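Local coordinates for probable outer membrane protein (PDB 3DWO) that forms a beta-barrel channel of the FadL family in the outer membrane and probably carries long-chain fatty acids or other hydrophobic compounds across it, at residues V5-T10 against S115-M120; N50-D55 against A95-G100. One frame throughout, in Å; residues are numbered along the deposited sequence.

Interaction 1: residues V5-T10 against S115-M120. With C8E ((hydroxyethyloxy)tri(ethyloxy)octane), chain L.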
loop_
_atom_site.group_PDB
_atom_site.type_symbol
_atom_site.label_atom_id
_atom_site.label_comp_id
_atom_site.label_asym_id
_atom_site.label_seq_id
_atom_site.Cartn_x
_atom_site.Cartn_y
_atom_site.Cartn_z
ATOM N N VAL A 5 3.320 0.027 -2.850
ATOM C CA VAL A 5 3.974 1.244 -3.304
ATOM C C VAL A 5 5.127 0.953 -4.258
ATOM O O VAL A 5 5.832 -0.042 -4.103
ATOM C CB VAL A 5 4.526 2.025 -2.091
ATOM C CG1 VAL A 5 5.142 3.340 -2.540
ATOM C CG2 VAL A 5 3.416 2.269 -1.089
ATOM N N PRO A 6 5.324 1.816 -5.267
ATOM C CA PRO A 6 6.413 1.637 -6.237
ATOM C C PRO A 6 7.746 1.720 -5.496
ATOM O O PRO A 6 7.964 2.644 -4.711
ATOM C CB PRO A 6 6.222 2.816 -7.188
ATOM C CG PRO A 6 4.744 3.038 -7.148
ATOM C CD PRO A 6 4.438 2.921 -5.681
ATOM N N THR A 7 8.627 0.757 -5.743
ATOM C CA THR A 7 9.932 0.717 -5.088
ATOM C C THR A 7 11.032 1.140 -6.069
ATOM O O THR A 7 11.816 0.308 -6.538
ATOM C CB THR A 7 10.220 -0.711 -4.563
ATOM O OG1 THR A 7 10.256 -1.633 -5.664
ATOM C CG2 THR A 7 9.118 -1.150 -3.595
ATOM N N THR A 8 11.094 2.438 -6.363
ATOM C CA THR A 8 12.076 2.972 -7.310
ATOM C C THR A 8 12.814 4.179 -6.747
ATOM O O THR A 8 12.646 4.543 -5.584
ATOM C CB THR A 8 11.380 3.425 -8.619
ATOM O OG1 THR A 8 10.329 2.506 -8.939
ATOM C CG2 THR A 8 12.361 3.455 -9.771
ATOM N N ASN A 9 13.635 4.796 -7.586
ATOM C CA ASN A 9 14.377 5.986 -7.201
ATOM C C ASN A 9 13.752 7.170 -7.935
ATOM O O ASN A 9 12.776 7.005 -8.684
ATOM C CB ASN A 9 15.851 5.847 -7.581
ATOM C CG ASN A 9 16.040 5.345 -8.995
ATOM O OD1 ASN A 9 15.292 5.714 -9.906
ATOM N ND2 ASN A 9 17.045 4.504 -9.191
ATOM N N THR A 10 14.313 8.358 -7.731
ATOM C CA THR A 10 13.781 9.562 -8.354
ATOM C C THR A 10 13.747 9.497 -9.875
ATOM O O THR A 10 12.796 9.978 -10.493
ATOM C CB THR A 10 14.575 10.794 -7.931
ATOM O OG1 THR A 10 15.908 10.703 -8.449
ATOM C CG2 THR A 10 14.637 10.873 -6.428
ATOM N N SER A 115 19.710 -2.854 -0.430
ATOM C CA SER A 115 18.721 -1.793 -0.539
ATOM C C SER A 115 17.745 -1.706 0.622
ATOM O O SER A 115 17.510 -2.679 1.341
ATOM C CB SER A 115 17.922 -1.942 -1.839
ATOM O OG SER A 115 16.927 -2.945 -1.721
ATOM N N GLN A 116 17.200 -0.509 0.800
ATOM C CA GLN A 116 16.202 -0.243 1.819
ATOM C C GLN A 116 15.011 0.199 0.989
ATOM O O GLN A 116 15.104 1.167 0.232
ATOM C CB GLN A 116 16.659 0.873 2.755
ATOM C CG GLN A 116 15.562 1.409 3.649
ATOM C CD GLN A 116 14.794 2.535 2.993
ATOM O OE1 GLN A 116 15.368 3.569 2.656
ATOM N NE2 GLN A 116 13.494 2.343 2.808
ATOM N N VAL A 117 13.904 -0.522 1.128
ATOM C CA VAL A 117 12.697 -0.257 0.354
ATOM C C VAL A 117 11.417 -0.156 1.195
ATOM O O VAL A 117 11.395 -0.536 2.367
ATOM C CB VAL A 117 12.538 -1.372 -0.720
ATOM C CG1 VAL A 117 11.132 -1.402 -1.259
ATOM C CG2 VAL A 117 13.522 -1.129 -1.859
ATOM N N VAL A 118 10.361 0.378 0.581
ATOM C CA VAL A 118 9.057 0.531 1.223
ATOM C C VAL A 118 8.016 -0.073 0.271
ATOM O O VAL A 118 7.378 0.640 -0.503
ATOM C CB VAL A 118 8.726 2.024 1.461
ATOM C CG1 VAL A 118 7.445 2.151 2.280
ATOM C CG2 VAL A 118 9.886 2.710 2.187
ATOM N N PRO A 119 7.833 -1.404 0.322
ATOM C CA PRO A 119 6.883 -2.123 -0.534
ATOM C C PRO A 119 5.408 -1.802 -0.313
ATOM O O PRO A 119 4.614 -1.802 -1.259
ATOM C CB PRO A 119 7.169 -3.597 -0.217
ATOM C CG PRO A 119 8.559 -3.591 0.348
ATOM C CD PRO A 119 8.564 -2.348 1.184
ATOM N N MET A 120 5.047 -1.543 0.940
ATOM C CA MET A 120 3.659 -1.283 1.286
ATOM C C MET A 120 3.463 -0.030 2.119
ATOM O O MET A 120 4.278 0.296 2.989
ATOM C CB MET A 120 3.102 -2.496 2.034
ATOM C CG MET A 120 1.821 -3.051 1.445
ATOM S SD MET A 120 1.734 -4.852 1.540
ATOM C CE MET A 120 1.755 -5.082 3.357
HETATM C C1 C8E L . 20.724 -0.566 2.673
HETATM C C2 C8E L . 21.637 0.191 1.831
HETATM C C3 C8E L . 21.136 1.498 1.410
HETATM C C4 C8E L . 22.186 2.130 0.633
HETATM C C5 C8E L . 22.480 3.460 1.221
HETATM C C6 C8E L . 23.365 4.209 0.354
HETATM O O HOH W 1 5.729 -2.791 -3.641
HETATM O O HOH W 2 8.472 2.563 -2.129
#
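The plane of the P119 carbonyl is met from above by V5 N, which lies 40° out of it rather than on a lone pair, yet the N-H points almost straight at P119 O over 2.7 Å. P119 O takes a second proton from water 1, which also donates to V5 O at 2.8 Å. One residue on in the loop and one back in the strand, water 2 makes the same bridge, donating to V118 O (2.7 Å) and to P6 O. V5 packs alongside: its CB sits 3.5 Å from V118 O, and CG2, anti to the carbonyl carbon, reaches M120 C. T7 turns CG2 to the strand, 3.9 Å from P119 CA, while OG1 is hydrogen-bonded to N32. With OG1 between the backbone N and the carbonyl carbon, CG2 is left beside the backbone N, facing the strand. On strand 110-125 P119 takes backbone angles of -65°/-35°, far from extended ones, as would suit a kink like the one described in the third strand of FadL, beside the N-terminal residues that plug the barrel. Chemically, the two backbones face each other largely with acceptors: V5 supplies the single direct N-H, and donating waters join the other carbonyls, so the plug is held to the wall partly through solvent.

Interaction 2: residues N50-D55 against A95-G100. With C8E ((hydroxyethyloxy)tri(ethyloxy)octane), chain E; C8E ((hydroxyethyloxy)tri(ethyloxy)octane), chain L.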
loop_
_atom_site.group_PDB
_atom_site.type_symbol
_atom_site.label_atom_id
_atom_site.label_comp_id
_atom_site.label_asym_id
_atom_site.label_seq_id
_atom_site.Cartn_x
_atom_site.Cartn_y
_atom_site.Cartn_z
ATOM N N ASN A 50 11.289 10.693 -1.021
ATOM C CA ASN A 50 10.054 11.149 -1.649
ATOM C C ASN A 50 9.100 11.687 -0.609
ATOM O O ASN A 50 9.149 11.305 0.560
ATOM C CB ASN A 50 9.316 9.996 -2.338
ATOM C CG ASN A 50 10.196 9.190 -3.248
ATOM O OD1 ASN A 50 10.628 9.666 -4.293
ATOM N ND2 ASN A 50 10.463 7.946 -2.860
ATOM N N TYR A 51 8.220 12.572 -1.049
ATOM C CA TYR A 51 7.191 13.093 -0.179
ATOM C C TYR A 51 5.904 12.898 -0.955
ATOM O O TYR A 51 5.723 13.466 -2.036
ATOM C CB TYR A 51 7.392 14.569 0.145
ATOM C CG TYR A 51 6.356 15.062 1.122
ATOM C CD1 TYR A 51 5.183 15.674 0.681
ATOM C CD2 TYR A 51 6.521 14.861 2.490
ATOM C CE1 TYR A 51 4.198 16.073 1.582
ATOM C CE2 TYR A 51 5.544 15.254 3.401
ATOM C CZ TYR A 51 4.386 15.860 2.943
ATOM O OH TYR A 51 3.422 16.254 3.848
ATOM N N ALA A 52 5.024 12.069 -0.412
ATOM C CA ALA A 52 3.760 11.780 -1.060
ATOM C C ALA A 52 2.634 12.534 -0.388
ATOM O O ALA A 52 2.446 12.451 0.826
ATOM C CB ALA A 52 3.486 10.294 -1.024
ATOM N N ASP A 53 1.900 13.282 -1.200
ATOM C CA ASP A 53 0.777 14.068 -0.736
ATOM C C ASP A 53 -0.472 13.429 -1.317
ATOM O O ASP A 53 -0.701 13.476 -2.525
ATOM C CB ASP A 53 0.923 15.512 -1.214
ATOM C CG ASP A 53 -0.273 16.357 -0.866
ATOM O OD1 ASP A 53 -0.779 16.225 0.268
ATOM O OD2 ASP A 53 -0.705 17.156 -1.723
ATOM N N ILE A 54 -1.271 12.824 -0.442
ATOM C CA ILE A 54 -2.485 12.132 -0.848
ATOM C C ILE A 54 -3.738 12.779 -0.273
ATOM O O ILE A 54 -3.841 13.012 0.931
ATOM C CB ILE A 54 -2.441 10.649 -0.408
ATOM C CG1 ILE A 54 -1.116 10.013 -0.845
ATOM C CG2 ILE A 54 -3.617 9.896 -0.998
ATOM C CD1 ILE A 54 -0.831 10.097 -2.339
ATOM N N ASP A 55 -4.693 13.055 -1.153
ATOM C CA ASP A 55 -5.948 13.687 -0.778
ATOM C C ASP A 55 -7.062 12.653 -0.871
ATOM O O ASP A 55 -7.219 12.007 -1.905
ATOM C CB ASP A 55 -6.243 14.830 -1.742
ATOM C CG ASP A 55 -7.254 15.803 -1.197
ATOM O OD1 ASP A 55 -6.863 16.658 -0.372
ATOM O OD2 ASP A 55 -8.436 15.714 -1.583
ATOM N N ALA A 95 3.444 12.113 3.604
ATOM C CA ALA A 95 4.422 11.225 4.223
ATOM C C ALA A 95 5.763 11.211 3.505
ATOM O O ALA A 95 5.847 11.465 2.306
ATOM C CB ALA A 95 3.863 9.810 4.291
ATOM N N TRP A 96 6.817 10.915 4.256
ATOM C CA TRP A 96 8.152 10.832 3.687
ATOM C C TRP A 96 8.469 9.363 3.452
ATOM O O TRP A 96 8.146 8.519 4.282
ATOM C CB TRP A 96 9.192 11.420 4.643
ATOM C CG TRP A 96 9.044 12.883 4.857
ATOM C CD1 TRP A 96 8.334 13.501 5.839
ATOM C CD2 TRP A 96 9.573 13.920 4.027
ATOM N NE1 TRP A 96 8.382 14.867 5.672
ATOM C CE2 TRP A 96 9.138 15.149 4.566
ATOM C CE3 TRP A 96 10.372 13.929 2.874
ATOM C CZ2 TRP A 96 9.475 16.380 3.991
ATOM C CZ3 TRP A 96 10.709 15.152 2.302
ATOM C CH2 TRP A 96 10.259 16.361 2.862
ATOM N N LEU A 97 9.088 9.061 2.316
ATOM C CA LEU A 97 9.454 7.689 1.995
ATOM C C LEU A 97 10.865 7.612 1.453
ATOM O O LEU A 97 11.126 7.968 0.299
ATOM C CB LEU A 97 8.501 7.081 0.970
ATOM C CG LEU A 97 7.119 6.678 1.470
ATOM C CD1 LEU A 97 6.216 7.897 1.534
ATOM C CD2 LEU A 97 6.546 5.630 0.528
ATOM N N PRO A 98 11.798 7.140 2.287
ATOM C CA PRO A 98 13.203 7.002 1.918
ATOM C C PRO A 98 13.409 5.700 1.160
ATOM O O PRO A 98 12.617 4.768 1.287
ATOM C CB PRO A 98 13.897 6.986 3.269
ATOM C CG PRO A 98 12.942 6.158 4.085
ATOM C CD PRO A 98 11.584 6.734 3.688
ATOM N N THR A 99 14.474 5.649 0.374
ATOM C CA THR A 99 14.813 4.461 -0.388
ATOM C C THR A 99 16.316 4.501 -0.645
ATOM O O THR A 99 16.868 5.545 -0.998
ATOM C CB THR A 99 14.039 4.411 -1.717
ATOM O OG1 THR A 99 12.651 4.162 -1.450
ATOM C CG2 THR A 99 14.578 3.309 -2.609
ATOM N N GLY A 100 16.978 3.368 -0.434
ATOM C CA GLY A 100 18.414 3.310 -0.637
ATOM C C GLY A 100 18.856 2.125 -1.473
ATOM O O GLY A 100 18.328 1.022 -1.330
HETATM C C1 C8E E . 3.200 5.949 6.290
HETATM C C2 C8E E . 2.165 5.877 5.268
HETATM C C3 C8E E . 2.533 5.091 4.093
HETATM C C4 C8E E . 2.987 6.018 3.072
HETATM C C5 C8E E . 2.381 5.636 1.780
HETATM C C6 C8E E . 3.136 6.218 0.692
HETATM C C7 C8E E . 2.240 5.940 -0.411
HETATM C C8 C8E E . 2.165 7.142 -1.250
HETATM O O9 C8E E . 1.778 7.216 -2.605
HETATM C C10 C8E E . 2.510 6.510 -3.585
HETATM C C11 C8E E . 1.808 6.818 -4.871
HETATM O O12 C8E E . 0.417 6.446 -4.801
HETATM C C13 C8E E . -0.428 7.006 -5.846
HETATM C C14 C8E E . -1.942 7.365 -5.712
HETATM O O15 C8E E . -2.659 8.144 -4.713
HETATM C C16 C8E E . -3.114 7.305 -3.631
HETATM C C17 C8E E . -4.517 6.708 -3.833
HETATM O O18 C8E E . -5.675 7.156 -3.101
HETATM C C19 C8E E . -5.871 6.412 -1.865
HETATM C C20 C8E E . -7.092 5.457 -1.609
HETATM O O21 C8E E . -6.878 4.044 -1.664
HETATM C C1 C8E L . 20.724 -0.566 2.673
HETATM C C2 C8E L . 21.637 0.191 1.831
HETATM C C3 C8E L . 21.136 1.498 1.410
HETATM C C4 C8E L . 22.186 2.130 0.633
HETATM C C5 C8E L . 22.480 3.460 1.221
HETATM C C6 C8E L . 23.365 4.209 0.354
HETATM O O HOH W 3 11.132 5.099 -3.576
#
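Neighbouring strands of the barrel wall, 44-63 and 93-105, run antiparallel here; the axes of segments 50-55 and 95-100 approach to 4.7 Å. N50 with L97 and A52 with A95 are hydrogen-bonded pairs; N50 N meets L97 O at 3.0 Å, and L97 N returns the bond to N50 O. Between them Y51 and W96 form a non-hydrogen-bonded pair whose side chains lie on one face of the sheet. CG of Y51 is anti to the backbone N (chi1 -176°), which brings the ring's edge onto the indole face: CD2 lies 3.3 Å above the indole plane, over its centre. This is an edge-to-face stack with planes at 64° and the tyrosine ring 4.8 Å from the six-membered ring by centroids; Y51 CB adds a CH-pi contact over the latter. On the other face, N50 bends ND2 back for a weak bond to L97 O and, also weakly, to water 3, which T99 OG1 shares, while OD1 is bonded to S436. There A52 CB and L97 CD2 meet the detergent of chain E, at C8 (3.4 Å) and C6 (3.5 Å). Such antiparallel pairing is typical of an outer-membrane beta-barrel wall, here with an interior that holds a hydrophobic chain, as in FadL.

Strand 93-105 of interaction 2 lies beside strand 110-125 of interaction 1, and the two contact centres are about 10 Å apart. Their strands are joined by Q116 N to G100 O (2.9 Å) and by Q116 NE2 to P98 O (3.0 Å), both probable hydrogen bonds. L97 links the apolar parts: its CD2 is 4.1 Å from V5 CG1 and 4.0 Å from V118 CG1. The detergent of chain E runs past both contacts: its C7 lies 3.9 Å from V5 CG2, so the molecule that lines interaction 2 also reaches the loop of interaction 1. N-terminal loop and wall thus border one hydrophobic chain, consistent with a route for apolar substrates. A second detergent, chain L, touches S115 and G100.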